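PDB 3D4T: thioredoxin-like fold domain-containing protein from Paracoccus denitrificans, which probably reduces or exchanges disulfide bonds in partner proteins, as a thiol-disulfide oxidoreductase of the thioredoxin-like fold. Local coordinates for residues 19-24 against 81-86. Sequence-based numbering, arbitrary orientation. Where two conformers were deposited one is given.
Sequences ELRLLM and VLMAGD
Arg21 and Met83 form a hydrogen-bonded antiparallel pair, as do Leu23 and Val81, tying strand 20-24 to strand 81-84. Met83 N meets Arg21 O at 2.9 Å in an almost straight bond, and Val81 N reaches Leu23 O at 2.7 Å. Beyond the strands, Gly85 N extends the ladder to Glu19 O; Gly85 has a positive phi (67°), which glycine adopts easily.

On the face carrying Arg21, Leu23, Val81 and Met83, the Leu23 isobutyl group lies across the thioether chain: Leu23 CG and CD1 both lie against Met83 CG, Leu23 CG at 3.7 Å. Met83, folded back at chi2 and chi3, also brings SD beside Leu23 CD1. An alanine in place of Leu23 would probably leave Met83 CG and SD without their apolar neighbour and free the thioether to turn. Leu20, Leu22, Leu82 and Ala84 occupy the other face, where helix 98-111 covers the leucines; small Ala84 takes Leu20 CD2 against its CB at 4.0 Å.

Polar groups gather at the turn. The Arg21 chain bends at chi3 (-55°); in the conformer given, NH2 comes 2.6 Å from Gly85 O, a weak, doubtful bond, since a second conformer exists. Asp86 OD1 stands well out of the guanidinium plane, making with Arg21 NH2 a long salt bridge of charge alone. Here a water accepts from Arg21 NE, beside Glu19 O and Gly85 O.

The chemistry thus implies an apolar, backbone-bonded centre within the thioredoxin-like sheet, giving way by Gly85 and Asp86 to polar, water-mediated contacts that probably hold less firmly.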
# COMPACT_ATOMS: atom_id res chain seq x y z
N GLU A 19 -9.82 -9.56 -6.08
CA GLU A 19 -9.26 -9.69 -4.75
C GLU A 19 -8.31 -8.51 -4.55
O GLU A 19 -7.33 -8.34 -5.28
CB GLU A 19 -8.52 -11.02 -4.60
CG GLU A 19 -8.92 -11.79 -3.35
CD GLU A 19 -10.27 -12.49 -3.50
OE1 GLU A 19 -11.32 -11.82 -3.42
OE2 GLU A 19 -10.27 -13.73 -3.70
N LEU A 20 -8.62 -7.69 -3.55
CA LEU A 20 -7.78 -6.54 -3.24
C LEU A 20 -6.59 -6.89 -2.34
O LEU A 20 -6.70 -7.71 -1.44
CB LEU A 20 -8.59 -5.37 -2.65
CG LEU A 20 -9.83 -4.83 -3.38
CD1 LEU A 20 -10.40 -3.64 -2.61
CD2 LEU A 20 -9.56 -4.41 -4.82
N ARG A 21 -5.44 -6.28 -2.63
CA ARG A 21 -4.27 -6.28 -1.74
C ARG A 21 -3.62 -4.89 -1.74
O ARG A 21 -3.68 -4.20 -2.75
CB ARG A 21 -3.20 -7.26 -2.23
CG ARG A 21 -3.56 -8.74 -2.17
CD ARG A 21 -2.58 -9.50 -3.07
NE ARG A 21 -2.59 -8.96 -4.43
CZ ARG A 21 -1.70 -9.24 -5.38
NH1 ARG A 21 -0.69 -10.08 -5.15
NH2 ARG A 21 -1.84 -8.68 -6.58
N LEU A 22 -2.98 -4.53 -0.64
CA LEU A 22 -2.21 -3.30 -0.59
C LEU A 22 -0.72 -3.62 -0.55
O LEU A 22 -0.21 -4.04 0.48
CB LEU A 22 -2.61 -2.46 0.62
CG LEU A 22 -2.14 -1.02 0.66
CD1 LEU A 22 -2.83 -0.19 -0.45
CD2 LEU A 22 -2.46 -0.45 2.02
N LEU A 23 -0.02 -3.36 -1.65
CA LEU A 23 1.43 -3.47 -1.67
C LEU A 23 2.05 -2.22 -1.04
O LEU A 23 1.75 -1.11 -1.45
CB LEU A 23 1.92 -3.55 -3.12
CG LEU A 23 1.27 -4.62 -4.01
CD1 LEU A 23 1.97 -4.65 -5.34
CD2 LEU A 23 1.34 -5.99 -3.32
N MET A 24 2.92 -2.43 -0.06
CA MET A 24 3.66 -1.35 0.54
C MET A 24 5.12 -1.48 0.11
O MET A 24 5.82 -2.44 0.49
CB MET A 24 3.56 -1.41 2.07
CG MET A 24 4.51 -0.42 2.75
SD MET A 24 4.63 -0.62 4.54
CE MET A 24 5.39 0.95 4.93
N VAL A 81 0.35 0.51 -3.14
CA VAL A 81 -0.38 0.31 -4.36
C VAL A 81 -1.58 -0.61 -4.07
O VAL A 81 -1.41 -1.74 -3.64
CB VAL A 81 0.50 -0.32 -5.47
CG1 VAL A 81 -0.34 -0.57 -6.70
CG2 VAL A 81 1.69 0.62 -5.80
N LEU A 82 -2.79 -0.11 -4.32
CA LEU A 82 -3.97 -0.97 -4.27
C LEU A 82 -4.10 -1.79 -5.54
O LEU A 82 -4.27 -1.22 -6.64
CB LEU A 82 -5.25 -0.16 -4.03
CG LEU A 82 -6.45 -1.08 -3.77
CD1 LEU A 82 -6.37 -1.72 -2.37
CD2 LEU A 82 -7.77 -0.33 -3.96
N MET A 83 -4.02 -3.11 -5.40
CA MET A 83 -4.13 -4.05 -6.52
C MET A 83 -5.48 -4.70 -6.52
O MET A 83 -5.97 -5.09 -5.47
CB MET A 83 -3.08 -5.17 -6.40
CG MET A 83 -1.65 -4.66 -6.23
SD MET A 83 -0.96 -3.88 -7.71
CE MET A 83 -0.88 -5.27 -8.84
N ALA A 84 -6.09 -4.80 -7.70
CA ALA A 84 -7.33 -5.58 -7.91
C ALA A 84 -6.88 -6.77 -8.74
O ALA A 84 -6.56 -6.64 -9.95
CB ALA A 84 -8.37 -4.77 -8.66
N GLY A 85 -6.77 -7.92 -8.09
CA GLY A 85 -6.16 -9.04 -8.74
C GLY A 85 -4.68 -8.75 -8.96
O GLY A 85 -3.94 -8.40 -8.02
N ASP A 86 -4.23 -8.93 -10.19
CA ASP A 86 -2.80 -8.71 -10.47
C ASP A 86 -2.53 -7.35 -11.10
O ASP A 86 -1.42 -7.13 -11.59
CB ASP A 86 -2.25 -9.81 -11.38
CG ASP A 86 -2.13 -11.18 -10.68
OD1 ASP A 86 -1.91 -11.27 -9.44
OD2 ASP A 86 -2.23 -12.18 -11.40
O HOH W 1 -4.83 -8.30 -5.62